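Local coordinates for lysine-sensitive aspartokinase 3 (Escherichia coli, PDB 2J0W), which catalyses the ATP-dependent phosphorylation of L-aspartate to 4-phospho-L-aspartate, the first step toward lysine, and is inhibited by that end product, at residues 38-43 / 117-122; 137-142 / 180-185; 218-223 / 273-278; 245-250 / 423-428; 296-301 / 394-399. All coordinates share one frame; numbering follows the deposited sequence.

Interaction 1 of 5, residues 38-43 / 117-122. With ASP (aspartic acid), chain B.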
# COMPACT_ATOMS: atom_id res chain seq x y z
N LEU A 38 -17.45 10.51 -33.20
CA LEU A 38 -18.48 11.28 -32.50
C LEU A 38 -19.11 10.52 -31.36
O LEU A 38 -19.26 9.30 -31.42
CB LEU A 38 -19.60 11.67 -33.45
CG LEU A 38 -19.34 12.52 -34.68
CD1 LEU A 38 -20.65 12.68 -35.44
CD2 LEU A 38 -18.77 13.88 -34.28
N SER A 39 -19.46 11.26 -30.31
CA SER A 39 -20.15 10.70 -29.16
C SER A 39 -21.57 11.08 -29.54
O SER A 39 -21.78 11.74 -30.56
CB SER A 39 -19.79 11.44 -27.87
OG SER A 39 -18.45 11.24 -27.45
N ALA A 40 -22.54 10.68 -28.74
CA ALA A 40 -23.92 11.03 -29.04
C ALA A 40 -24.10 12.46 -28.55
O ALA A 40 -23.31 12.95 -27.74
CB ALA A 40 -24.87 10.09 -28.32
N SER A 41 -25.14 13.13 -29.03
CA SER A 41 -25.39 14.50 -28.61
C SER A 41 -25.64 14.61 -27.10
O SER A 41 -26.16 13.69 -26.48
CB SER A 41 -26.58 15.05 -29.38
OG SER A 41 -26.33 14.98 -30.77
N ALA A 42 -25.24 15.74 -26.53
CA ALA A 42 -25.39 15.99 -25.11
C ALA A 42 -26.74 15.50 -24.61
O ALA A 42 -27.76 15.72 -25.27
CB ALA A 42 -25.26 17.48 -24.83
N GLY A 43 -26.74 14.82 -23.46
CA GLY A 43 -27.98 14.32 -22.87
C GLY A 43 -28.51 12.98 -23.37
O GLY A 43 -29.17 12.26 -22.63
N HIS A 117 -27.35 3.15 -29.54
CA HIS A 117 -28.13 3.98 -30.46
C HIS A 117 -27.82 5.49 -30.51
O HIS A 117 -28.03 6.12 -31.55
CB HIS A 117 -29.62 3.78 -30.19
CG HIS A 117 -30.13 2.45 -30.66
ND1 HIS A 117 -29.74 1.26 -30.09
CD2 HIS A 117 -30.95 2.12 -31.69
CE1 HIS A 117 -30.28 0.25 -30.76
NE2 HIS A 117 -31.02 0.75 -31.73
N GLY A 118 -27.32 6.07 -29.41
CA GLY A 118 -26.99 7.49 -29.38
C GLY A 118 -25.94 7.89 -30.40
O GLY A 118 -26.16 8.77 -31.25
N GLU A 119 -24.77 7.26 -30.34
CA GLU A 119 -23.71 7.56 -31.29
C GLU A 119 -24.12 7.14 -32.71
O GLU A 119 -23.57 7.63 -33.69
CB GLU A 119 -22.39 6.89 -30.90
CG GLU A 119 -22.36 6.21 -29.54
CD GLU A 119 -22.54 7.15 -28.36
OE1 GLU A 119 -23.54 6.99 -27.64
OE2 GLU A 119 -21.69 8.03 -28.16
N LEU A 120 -25.08 6.24 -32.84
CA LEU A 120 -25.51 5.88 -34.19
C LEU A 120 -26.27 7.06 -34.80
O LEU A 120 -25.97 7.48 -35.92
CB LEU A 120 -26.40 4.63 -34.17
CG LEU A 120 -25.62 3.31 -34.04
CD1 LEU A 120 -26.56 2.13 -33.93
CD2 LEU A 120 -24.71 3.14 -35.25
N MET A 121 -27.22 7.62 -34.06
CA MET A 121 -27.98 8.75 -34.58
C MET A 121 -27.11 9.98 -34.81
O MET A 121 -27.26 10.65 -35.82
CB MET A 121 -29.15 9.11 -33.64
CG MET A 121 -30.24 8.05 -33.63
SD MET A 121 -31.34 8.22 -32.23
CE MET A 121 -32.57 9.24 -32.92
N SER A 122 -26.20 10.28 -33.89
CA SER A 122 -25.35 11.45 -34.07
C SER A 122 -24.46 11.36 -35.31
O SER A 122 -24.40 12.30 -36.08
CB SER A 122 -24.48 11.68 -32.82
OG SER A 122 -23.51 10.67 -32.68
N ASP B . -21.58 8.72 -25.23
CA ASP B . -20.90 8.10 -24.10
C ASP B . -21.29 8.91 -22.85
O ASP B . -22.19 9.78 -22.96
CB ASP B . -19.36 8.06 -24.37
CG ASP B . -18.62 9.42 -24.40
OD1 ASP B . -19.30 10.48 -24.20
OD2 ASP B . -17.36 9.43 -24.63
OXT ASP B . -20.66 8.70 -21.76
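E119 and A40 meet at one carboxylate oxygen, E119 OE2, which takes a weak, bent bond from A40 N at 2.8 Å (119° at the hydrogen) and a second from the amino group of the bound aspartate, whose N lies 3.0 Å from E119 OE2. This is the substrate pocket of the amino acid kinase fold, where the loop after strand 33-38 lies against helix 108-131. T45, R198, G199 and S201 complete the grip on the aspartate, and S201 also holds the hydroxyl of S39. One turn along the helix, S122 OG lies within bonding distance of S39 O (2.9 Å) and of its own helix carbonyl, E119 O (3.2 Å). Packing is close beneath the loop: A40 CB sits on the helix backbone where G118 contributes no side chain. Further out, L38, its CG anti to the carbonyl carbon (chi1 -60°), brings CD1 to 3.8 Å from S122 O.

Interaction 2 of 5, residues 137-142 / 180-185. With ASP (aspartic acid), chain B.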
# COMPACT_ATOMS: atom_id res chain seq x y z
N ALA A 137 -18.31 12.47 -47.68
CA ALA A 137 -18.25 12.00 -46.30
C ALA A 137 -19.13 10.78 -46.14
O ALA A 137 -20.33 10.85 -46.36
CB ALA A 137 -18.72 13.10 -45.34
N GLN A 138 -18.54 9.65 -45.76
CA GLN A 138 -19.33 8.45 -45.57
C GLN A 138 -19.42 7.97 -44.12
O GLN A 138 -18.50 8.15 -43.32
CB GLN A 138 -18.83 7.34 -46.50
CG GLN A 138 -17.32 7.10 -46.44
CD GLN A 138 -16.87 6.10 -47.47
OE1 GLN A 138 -17.41 4.99 -47.55
NE2 GLN A 138 -15.85 6.48 -48.26
N TRP A 139 -20.55 7.35 -43.82
CA TRP A 139 -20.84 6.83 -42.49
C TRP A 139 -20.23 5.43 -42.38
O TRP A 139 -20.25 4.67 -43.35
CB TRP A 139 -22.36 6.76 -42.31
CG TRP A 139 -22.83 6.34 -40.96
CD1 TRP A 139 -23.02 7.14 -39.86
CD2 TRP A 139 -23.19 5.02 -40.55
NE1 TRP A 139 -23.47 6.39 -38.80
CE2 TRP A 139 -23.58 5.08 -39.20
CE3 TRP A 139 -23.21 3.77 -41.20
CZ2 TRP A 139 -23.99 3.95 -38.48
CZ3 TRP A 139 -23.62 2.65 -40.49
CH2 TRP A 139 -24.00 2.75 -39.14
N PHE A 140 -19.69 5.11 -41.21
CA PHE A 140 -19.08 3.80 -40.98
C PHE A 140 -19.42 3.28 -39.59
O PHE A 140 -19.37 4.03 -38.62
CB PHE A 140 -17.56 3.88 -41.13
CG PHE A 140 -16.89 2.55 -41.08
CD1 PHE A 140 -16.99 1.67 -42.15
CD2 PHE A 140 -16.18 2.16 -39.95
CE1 PHE A 140 -16.38 0.41 -42.10
CE2 PHE A 140 -15.56 0.90 -39.89
CZ PHE A 140 -15.66 0.02 -40.97
N ASP A 141 -19.74 1.99 -39.51
CA ASP A 141 -20.11 1.34 -38.24
C ASP A 141 -18.89 0.74 -37.51
O ASP A 141 -18.50 -0.40 -37.80
CB ASP A 141 -21.14 0.24 -38.53
CG ASP A 141 -21.71 -0.38 -37.27
OD1 ASP A 141 -21.01 -0.45 -36.23
OD2 ASP A 141 -22.87 -0.84 -37.32
N VAL A 142 -18.31 1.46 -36.55
CA VAL A 142 -17.13 0.94 -35.85
C VAL A 142 -17.28 -0.49 -35.42
O VAL A 142 -16.30 -1.22 -35.34
CB VAL A 142 -16.76 1.70 -34.57
CG1 VAL A 142 -15.79 2.81 -34.88
CG2 VAL A 142 -18.00 2.19 -33.88
N ILE A 180 -16.90 9.01 -41.14
CA ILE A 180 -17.47 9.39 -39.86
C ILE A 180 -17.95 8.11 -39.19
O ILE A 180 -18.70 7.33 -39.79
CB ILE A 180 -18.64 10.37 -40.07
CG1 ILE A 180 -18.17 11.51 -40.98
CG2 ILE A 180 -19.14 10.92 -38.74
CD1 ILE A 180 -16.84 12.09 -40.56
N THR A 181 -17.51 7.89 -37.96
CA THR A 181 -17.92 6.70 -37.23
C THR A 181 -18.18 7.03 -35.76
O THR A 181 -18.01 8.19 -35.34
CB THR A 181 -16.88 5.57 -37.38
OG1 THR A 181 -17.42 4.37 -36.82
CG2 THR A 181 -15.54 5.93 -36.70
N GLN A 182 -18.56 6.03 -34.97
CA GLN A 182 -18.87 6.27 -33.56
C GLN A 182 -17.93 5.72 -32.50
O GLN A 182 -17.44 4.60 -32.60
CB GLN A 182 -20.29 5.76 -33.27
CG GLN A 182 -20.60 4.40 -33.86
CD GLN A 182 -20.72 4.40 -35.37
OE1 GLN A 182 -20.41 3.41 -36.03
NE2 GLN A 182 -21.19 5.51 -35.93
N GLY A 183 -17.67 6.52 -31.48
CA GLY A 183 -16.80 6.03 -30.42
C GLY A 183 -17.69 5.40 -29.36
O GLY A 183 -18.91 5.37 -29.53
N PHE A 184 -17.08 4.90 -28.28
CA PHE A 184 -17.82 4.30 -27.16
C PHE A 184 -18.39 2.89 -27.37
O PHE A 184 -18.55 2.14 -26.39
CB PHE A 184 -18.93 5.26 -26.75
CG PHE A 184 -19.82 4.76 -25.65
CD1 PHE A 184 -19.28 4.39 -24.42
CD2 PHE A 184 -21.20 4.77 -25.80
CE1 PHE A 184 -20.11 4.06 -23.34
CE2 PHE A 184 -22.06 4.44 -24.72
CZ PHE A 184 -21.51 4.09 -23.49
N ILE A 185 -18.71 2.52 -28.61
CA ILE A 185 -19.29 1.21 -28.87
C ILE A 185 -18.42 0.20 -29.61
O ILE A 185 -17.45 0.56 -30.29
CB ILE A 185 -20.60 1.32 -29.65
CG1 ILE A 185 -20.33 1.81 -31.07
CG2 ILE A 185 -21.55 2.27 -28.95
CD1 ILE A 185 -21.58 1.86 -31.95
N ASP B . -21.58 8.72 -25.23
CA ASP B . -20.90 8.10 -24.10
C ASP B . -21.29 8.91 -22.85
O ASP B . -22.19 9.78 -22.96
CB ASP B . -19.36 8.06 -24.37
CG ASP B . -18.62 9.42 -24.40
OD1 ASP B . -19.30 10.48 -24.20
OD2 ASP B . -17.36 9.43 -24.63
OXT ASP B . -20.66 8.70 -21.76
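T181 and Q182 reach the chain at F140 to V142 through different first torsions. T181 turns OG1 away from its backbone N (chi1 -172°), beside its own carbonyl carbon, and T181 OG1 donates to F140 O at 2.7 Å from above the carbonyl plane. Q182 instead sets CG between N and the carbonyl carbon and bends again at chi2 (-70°), which carries its amide back over the strand end: V142 N donates to Q182 OE1 at 2.9 Å, with a weaker bond to T181 OG1. Two consecutive side chains thus replace the ladder where the strands part. Before that point the strands pair in parallel, with I180 N bonded to Q138 O and F140 N to I180 O, both at 2.8 Å. Beyond, the F184 ring lies with one face against the bound aspartate, whose CA is 3.7 Å above the ring's centre. Strands 137-139 and 178-182 belong to a beta-alpha-beta unit connected by helix 159-176; strand 137-139 is an outermost strand of the sheet within this chain, strand 33-38 flanks the other side of 178-182, and W139 packs on helix 108-131, its NE1 bonded to T123.

Interaction 3 of 5, residues 218-223 / 273-278. With ADP (adenosine-5'-diphosphate), chain D.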
# COMPACT_ATOMS: atom_id res chain seq x y z
N ASP A 218 -7.08 14.38 -32.21
CA ASP A 218 -7.55 15.65 -31.68
C ASP A 218 -8.84 15.49 -30.85
O ASP A 218 -9.88 15.05 -31.35
CB ASP A 218 -7.80 16.66 -32.81
CG ASP A 218 -6.52 17.27 -33.35
OD1 ASP A 218 -5.60 17.55 -32.55
OD2 ASP A 218 -6.43 17.48 -34.59
N ILE A 219 -8.76 15.83 -29.57
CA ILE A 219 -9.92 15.74 -28.69
C ILE A 219 -10.60 17.11 -28.59
O ILE A 219 -10.05 18.04 -28.00
CB ILE A 219 -9.50 15.28 -27.26
CG1 ILE A 219 -8.76 13.94 -27.33
CG2 ILE A 219 -10.73 15.14 -26.36
CD1 ILE A 219 -9.50 12.86 -28.09
N TRP A 220 -11.78 17.23 -29.17
CA TRP A 220 -12.51 18.49 -29.13
C TRP A 220 -13.59 18.45 -28.05
O TRP A 220 -14.57 17.73 -28.18
CB TRP A 220 -13.11 18.80 -30.51
CG TRP A 220 -12.04 19.10 -31.54
CD1 TRP A 220 -11.58 18.28 -32.53
CD2 TRP A 220 -11.24 20.29 -31.61
NE1 TRP A 220 -10.54 18.88 -33.21
CE2 TRP A 220 -10.32 20.12 -32.66
CE3 TRP A 220 -11.22 21.49 -30.88
CZ2 TRP A 220 -9.38 21.10 -33.00
CZ3 TRP A 220 -10.29 22.47 -31.22
CH2 TRP A 220 -9.39 22.26 -32.27
N THR A 221 -13.40 19.23 -26.99
CA THR A 221 -14.36 19.24 -25.90
C THR A 221 -15.01 20.61 -25.68
O THR A 221 -15.10 21.40 -26.61
CB THR A 221 -13.70 18.75 -24.60
OG1 THR A 221 -14.63 18.85 -23.51
CG2 THR A 221 -12.48 19.55 -24.29
N ASP A 222 -15.46 20.87 -24.45
CA ASP A 222 -16.11 22.13 -24.10
C ASP A 222 -15.22 23.00 -23.21
O ASP A 222 -15.69 23.88 -22.48
CB ASP A 222 -17.44 21.84 -23.40
CG ASP A 222 -17.26 21.26 -22.00
OD1 ASP A 222 -16.11 20.97 -21.62
OD2 ASP A 222 -18.26 21.10 -21.28
N VAL A 223 -13.91 22.74 -23.27
CA VAL A 223 -12.92 23.46 -22.49
C VAL A 223 -11.63 23.46 -23.30
O VAL A 223 -11.17 22.42 -23.73
CB VAL A 223 -12.67 22.78 -21.14
CG1 VAL A 223 -11.20 22.85 -20.78
CG2 VAL A 223 -13.51 23.46 -20.08
N PRO A 273 0.82 11.65 -30.31
CA PRO A 273 0.47 12.84 -29.52
C PRO A 273 -1.03 13.12 -29.63
O PRO A 273 -1.65 12.83 -30.66
CB PRO A 273 1.34 13.93 -30.14
CG PRO A 273 1.43 13.51 -31.56
CD PRO A 273 1.67 12.02 -31.45
N VAL A 274 -1.60 13.69 -28.58
CA VAL A 274 -3.03 13.98 -28.51
C VAL A 274 -3.26 15.45 -28.20
O VAL A 274 -2.65 16.00 -27.28
CB VAL A 274 -3.71 13.11 -27.40
CG1 VAL A 274 -5.15 13.53 -27.16
CG2 VAL A 274 -3.66 11.63 -27.79
N PHE A 275 -4.14 16.09 -28.97
CA PHE A 275 -4.45 17.50 -28.76
C PHE A 275 -5.82 17.70 -28.10
O PHE A 275 -6.79 17.01 -28.44
CB PHE A 275 -4.43 18.26 -30.08
CG PHE A 275 -4.86 19.68 -29.92
CD1 PHE A 275 -4.03 20.58 -29.26
CD2 PHE A 275 -6.11 20.09 -30.35
CE1 PHE A 275 -4.44 21.88 -29.03
CE2 PHE A 275 -6.54 21.40 -30.12
CZ PHE A 275 -5.70 22.29 -29.46
N VAL A 276 -5.91 18.66 -27.18
CA VAL A 276 -7.16 18.90 -26.46
C VAL A 276 -7.62 20.36 -26.49
O VAL A 276 -7.00 21.22 -25.86
CB VAL A 276 -7.04 18.46 -24.94
CG1 VAL A 276 -8.41 18.57 -24.25
CG2 VAL A 276 -6.51 17.04 -24.83
N GLY A 277 -8.72 20.63 -27.19
CA GLY A 277 -9.24 21.98 -27.28
C GLY A 277 -10.75 22.08 -27.32
O GLY A 277 -11.45 21.07 -27.47
N SER A 278 -11.24 23.31 -27.17
CA SER A 278 -12.67 23.64 -27.18
C SER A 278 -13.20 23.62 -28.61
O SER A 278 -12.53 24.09 -29.53
CB SER A 278 -12.88 25.03 -26.57
OG SER A 278 -14.25 25.39 -26.52
PB ADP D . -16.58 15.47 -23.73
O1B ADP D . -15.97 16.46 -24.66
O2B ADP D . -17.97 15.07 -24.16
O3B ADP D . -15.67 14.21 -23.57
PA ADP D . -16.62 15.74 -20.84
O1A ADP D . -17.67 16.39 -20.01
O2A ADP D . -16.60 14.25 -20.82
O3A ADP D . -16.73 16.22 -22.34
O5' ADP D . -15.28 16.40 -20.23
C5' ADP D . -14.82 17.79 -20.32
C4' ADP D . -14.81 18.34 -18.91
O4' ADP D . -13.98 17.66 -17.92
C3' ADP D . -14.43 19.78 -18.70
O3' ADP D . -15.55 20.51 -19.27
C2' ADP D . -14.31 19.83 -17.19
O2' ADP D . -15.58 19.98 -16.57
C1' ADP D . -13.71 18.52 -16.83
N9 ADP D . -12.25 18.55 -16.35
C8 ADP D . -11.88 17.92 -15.21
N7 ADP D . -10.60 18.03 -14.90
C5 ADP D . -10.10 18.76 -15.91
C6 ADP D . -8.76 19.22 -16.14
N6 ADP D . -7.76 18.96 -15.37
N1 ADP D . -8.59 19.98 -17.31
C2 ADP D . -9.65 20.29 -18.18
N3 ADP D . -10.93 19.86 -17.95
C4 ADP D . -11.10 19.11 -16.83
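Residues 218-221 run parallel to 275-278, I219 opposite V276 and W220 opposite G277, as neighbouring strands of the amino acid kinase sheet, with nearly straight bonds from I219 N to F275 O at 2.6 Å, G277 N to I219 O at 3.0 Å and T221 N to G277 O at 2.7 Å. On one face, W220 and F275 form a T-shaped pair, the edge of F275 turned to the face of the indole six-membered ring, with centroids 5.5 Å apart and planes at 65°. F275 reaches there with CG anti to its backbone N (chi1 175°), and G277, lacking a side chain, lets the indole lie close over the strand, its edge at S278 O. The other face is aliphatic: I219 CG1 touches V274 CG1 at 3.6 Å. Where the strand ends, T221 OG1 donates to O1B of the ADP beta-phosphate at 3.0 Å, while D222 OD1 accepts from the ribose O3' of ADP at a doubtfully short 2.5 Å. R232 forms a salt bridge with D222 and also binds ADP. The chemistry implies that ladder and apolar faces fix the strand while its carboxyl end offers polar groups to phosphate and sugar.

Interaction 4 of 5, residues 245-250 / 423-428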
# COMPACT_ATOMS: atom_id res chain seq x y z
N PHE A 245 2.73 12.21 -21.54
CA PHE A 245 1.91 11.02 -21.33
C PHE A 245 1.65 10.58 -19.89
O PHE A 245 0.52 10.67 -19.41
CB PHE A 245 2.49 9.85 -22.12
CG PHE A 245 2.31 9.98 -23.60
CD1 PHE A 245 1.14 10.56 -24.12
CD2 PHE A 245 3.26 9.48 -24.49
CE1 PHE A 245 0.93 10.63 -25.48
CE2 PHE A 245 3.06 9.55 -25.86
CZ PHE A 245 1.89 10.12 -26.36
N ALA A 246 2.68 10.10 -19.21
CA ALA A 246 2.48 9.62 -17.84
C ALA A 246 1.89 10.70 -16.95
O ALA A 246 1.04 10.40 -16.10
CB ALA A 246 3.79 9.09 -17.26
N GLU A 247 2.32 11.94 -17.12
CA GLU A 247 1.75 13.00 -16.29
C GLU A 247 0.25 13.00 -16.41
O GLU A 247 -0.47 12.83 -15.43
CB GLU A 247 2.27 14.37 -16.73
CG GLU A 247 3.59 14.76 -16.12
CD GLU A 247 4.10 16.04 -16.72
OE1 GLU A 247 4.68 15.99 -17.82
OE2 GLU A 247 3.90 17.10 -16.10
N ALA A 248 -0.21 13.21 -17.63
CA ALA A 248 -1.63 13.27 -17.95
C ALA A 248 -2.33 11.94 -17.71
O ALA A 248 -3.45 11.90 -17.19
CB ALA A 248 -1.80 13.67 -19.40
N ALA A 249 -1.65 10.87 -18.10
CA ALA A 249 -2.17 9.53 -17.94
C ALA A 249 -2.67 9.40 -16.51
O ALA A 249 -3.78 8.92 -16.27
CB ALA A 249 -1.07 8.52 -18.19
N GLU A 250 -1.84 9.86 -15.58
CA GLU A 250 -2.18 9.80 -14.17
C GLU A 250 -3.25 10.82 -13.78
O GLU A 250 -3.99 10.61 -12.82
CB GLU A 250 -0.92 9.96 -13.31
CG GLU A 250 -0.18 8.65 -13.08
CD GLU A 250 0.95 8.75 -12.04
OE1 GLU A 250 0.79 9.50 -11.06
OE2 GLU A 250 1.98 8.05 -12.21
N SER A 423 5.06 6.16 -7.02
CA SER A 423 5.29 6.86 -8.28
C SER A 423 5.87 8.24 -8.06
O SER A 423 5.43 9.00 -7.19
CB SER A 423 3.98 6.95 -9.07
OG SER A 423 4.19 7.65 -10.28
N SER A 424 6.89 8.55 -8.84
CA SER A 424 7.52 9.85 -8.71
C SER A 424 6.68 10.93 -9.39
O SER A 424 7.14 12.05 -9.60
CB SER A 424 8.92 9.83 -9.31
OG SER A 424 8.90 9.40 -10.67
N HIS A 425 5.45 10.58 -9.76
CA HIS A 425 4.56 11.53 -10.43
C HIS A 425 3.37 11.96 -9.59
O HIS A 425 2.82 13.03 -9.83
CB HIS A 425 4.03 10.96 -11.74
CG HIS A 425 5.01 11.01 -12.87
ND1 HIS A 425 5.42 12.20 -13.44
CD2 HIS A 425 5.61 10.02 -13.58
CE1 HIS A 425 6.23 11.93 -14.45
NE2 HIS A 425 6.36 10.62 -14.56
N ASN A 426 2.98 11.16 -8.60
CA ASN A 426 1.81 11.55 -7.81
C ASN A 426 1.81 11.26 -6.32
O ASN A 426 2.56 10.42 -5.81
CB ASN A 426 0.57 10.87 -8.38
CG ASN A 426 0.40 9.46 -7.84
OD1 ASN A 426 0.20 9.28 -6.63
ND2 ASN A 426 0.49 8.47 -8.71
N LEU A 427 0.90 11.96 -5.64
CA LEU A 427 0.69 11.81 -4.21
C LEU A 427 -0.81 11.95 -4.01
O LEU A 427 -1.38 13.02 -4.23
CB LEU A 427 1.41 12.92 -3.45
CG LEU A 427 1.31 12.81 -1.92
CD1 LEU A 427 2.46 13.58 -1.31
CD2 LEU A 427 -0.03 13.32 -1.41
N CYS A 428 -1.47 10.87 -3.61
CA CYS A 428 -2.91 10.93 -3.42
C CYS A 428 -3.33 10.77 -1.98
O CYS A 428 -2.56 10.32 -1.14
CB CYS A 428 -3.60 9.85 -4.24
SG CYS A 428 -2.89 9.66 -5.86
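A246, the first residue of helix 245-253 to touch segment 423-428, sets its CB 4.0 Å from H425 NE2. One residue on, E247 crosses the same imidazole at about a right angle and lays CG 4.1 Å from H425 ND1. The polar ends of this pair are engaged elsewhere, E247 with R300 and H425 ND1 with G393 O. A turn later comes E250, extended beyond CG, which spends both oxygens on segment 423-428. N426 ND2 donates to E250 OE1 at 2.6 Å, the oxygen lying in the amide plane but met from above the carboxylate plane; S423 OG donates to the syn lone pair of E250 OE2 at 3.0 Å. Held at both oxygens, the carboxylate probably rotates little, and S423 OG accepts from H425 N at 3.2 Å in an ST turn. The contact joins the kinase part to the ACT region: the helix packs against helix 264-270, strand 426-432 pairs with 386-393 and 417-420, and N426 also bonds S345 of the second subunit.

Interaction 5 of 5, residues 296-301 / 394-399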
# COMPACT_ATOMS: atom_id res chain seq x y z
N PRO A 296 9.64 20.01 -17.04
CA PRO A 296 8.43 19.67 -16.29
C PRO A 296 8.39 20.20 -14.87
O PRO A 296 9.29 19.96 -14.09
CB PRO A 296 8.43 18.14 -16.33
CG PRO A 296 9.04 17.85 -17.65
CD PRO A 296 10.20 18.81 -17.69
N PRO A 297 7.32 20.92 -14.51
CA PRO A 297 7.19 21.47 -13.16
C PRO A 297 7.27 20.39 -12.09
O PRO A 297 7.38 19.20 -12.39
CB PRO A 297 5.81 22.13 -13.18
CG PRO A 297 5.67 22.56 -14.60
CD PRO A 297 6.20 21.36 -15.36
N LEU A 298 7.20 20.81 -10.84
CA LEU A 298 7.24 19.87 -9.74
C LEU A 298 5.79 19.54 -9.46
O LEU A 298 5.47 18.44 -9.02
CB LEU A 298 7.88 20.51 -8.50
CG LEU A 298 8.10 19.56 -7.32
CD1 LEU A 298 9.08 18.47 -7.71
CD2 LEU A 298 8.61 20.34 -6.12
N PHE A 299 4.92 20.50 -9.74
CA PHE A 299 3.49 20.33 -9.53
C PHE A 299 2.73 20.78 -10.77
O PHE A 299 2.67 21.98 -11.04
CB PHE A 299 3.00 21.15 -8.34
CG PHE A 299 3.73 20.87 -7.05
CD1 PHE A 299 4.08 19.57 -6.70
CD2 PHE A 299 4.01 21.90 -6.16
CE1 PHE A 299 4.70 19.30 -5.48
CE2 PHE A 299 4.62 21.65 -4.94
CZ PHE A 299 4.97 20.34 -4.60
N ARG A 300 2.16 19.84 -11.53
CA ARG A 300 1.40 20.21 -12.72
C ARG A 300 -0.03 20.55 -12.36
O ARG A 300 -0.53 21.60 -12.73
CB ARG A 300 1.36 19.07 -13.74
CG ARG A 300 2.59 18.91 -14.60
CD ARG A 300 2.60 19.80 -15.83
NE ARG A 300 3.66 19.34 -16.72
CZ ARG A 300 4.07 19.95 -17.83
NH1 ARG A 300 3.51 21.09 -18.22
NH2 ARG A 300 5.04 19.41 -18.56
N ALA A 301 -0.69 19.64 -11.65
CA ALA A 301 -2.08 19.86 -11.30
C ALA A 301 -2.60 18.99 -10.18
O ALA A 301 -1.89 18.19 -9.60
CB ALA A 301 -2.93 19.65 -12.54
N ASN A 394 6.39 15.91 -10.98
CA ASN A 394 7.56 15.14 -11.36
C ASN A 394 8.60 15.07 -10.25
O ASN A 394 8.92 16.07 -9.61
CB ASN A 394 8.14 15.75 -12.62
CG ASN A 394 7.08 16.00 -13.68
OD1 ASN A 394 6.67 15.08 -14.39
ND2 ASN A 394 6.59 17.23 -13.77
N ASP A 395 9.11 13.86 -10.01
CA ASP A 395 10.12 13.65 -8.98
C ASP A 395 9.71 14.13 -7.58
O ASP A 395 10.53 14.67 -6.83
CB ASP A 395 11.43 14.32 -9.39
CG ASP A 395 11.93 13.83 -10.73
OD1 ASP A 395 12.99 14.31 -11.18
OD2 ASP A 395 11.25 12.98 -11.34
N LEU A 396 8.44 13.93 -7.24
CA LEU A 396 7.94 14.34 -5.94
C LEU A 396 8.59 13.51 -4.83
O LEU A 396 8.76 13.99 -3.70
CB LEU A 396 6.42 14.15 -5.89
CG LEU A 396 5.62 14.78 -7.03
CD1 LEU A 396 4.15 14.47 -6.87
CD2 LEU A 396 5.85 16.27 -7.04
N SER A 397 8.95 12.27 -5.16
CA SER A 397 9.56 11.34 -4.21
C SER A 397 10.98 11.69 -3.80
O SER A 397 11.34 11.56 -2.64
CB SER A 397 9.52 9.91 -4.77
OG SER A 397 10.15 9.83 -6.04
N LYS A 398 11.79 12.13 -4.76
CA LYS A 398 13.17 12.49 -4.46
C LYS A 398 13.37 14.00 -4.39
O LYS A 398 14.46 14.50 -4.68
CB LYS A 398 14.12 11.89 -5.51
CG LYS A 398 14.19 10.37 -5.47
CD LYS A 398 15.41 9.85 -6.21
CE LYS A 398 15.61 8.36 -5.98
NZ LYS A 398 16.93 7.87 -6.50
N ALA A 399 12.32 14.72 -4.01
CA ALA A 399 12.36 16.17 -3.90
C ALA A 399 12.03 16.55 -2.46
O ALA A 399 11.59 15.71 -1.69
CB ALA A 399 11.37 16.78 -4.84
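N394 reaches out toward P296 and P297. Its CB passes 3.5 Å from P297 O; its CG, anti to the carbonyl carbon (chi1 -48°), comes 3.7 Å from P296 CB; OD1 is 4.0 Å from that same methylene. At the tip, ND2 donates to P297 O at 2.5 Å, a nearly straight bond (171°) with the acceptor in the amide plane. Behind it the backbone adds a weaker bond, N394 N to L298 O at 3.3 Å. The loop after strand 386-393 lies beside the start of strand 299-313, at the end of the antiparallel sheet of the ACT region, and R300 and A301 both face I392 in a classic beta bulge. P297 CD sits over the centre of one face of the R300 guanidinium, the group that pairs with E247. Farther along, L396 CD2 meets the edge of the F299 ring at CE1, 3.6 Å away, and L298 CD1 spans L396 CD2 and A399 CB, 4.0 Å from each. F299 also packs against L447 and F448 of helix 436-448.

Interactions 1, 2 and 3 are buried in the kinase fold, whereas interactions 4 and 5 are only partly buried. The first two touch through strands 33-38 and 178-182 and share the bound aspartate; interaction 3 belongs to the same sheet as interaction 2, about 19 Å away between centres, and serves the nucleotide. A parallel ladder marks interaction 3 and a short parallel pairing interaction 2, while interaction 1 sets a loop against a helix. Interactions 4 and 5, about 9 Å apart between centres, are joined by the E247-R300 salt bridge and by S424 with L396; there side-chain carboxylate and amide groups do much of the bonding, and both contacts reach the second subunit.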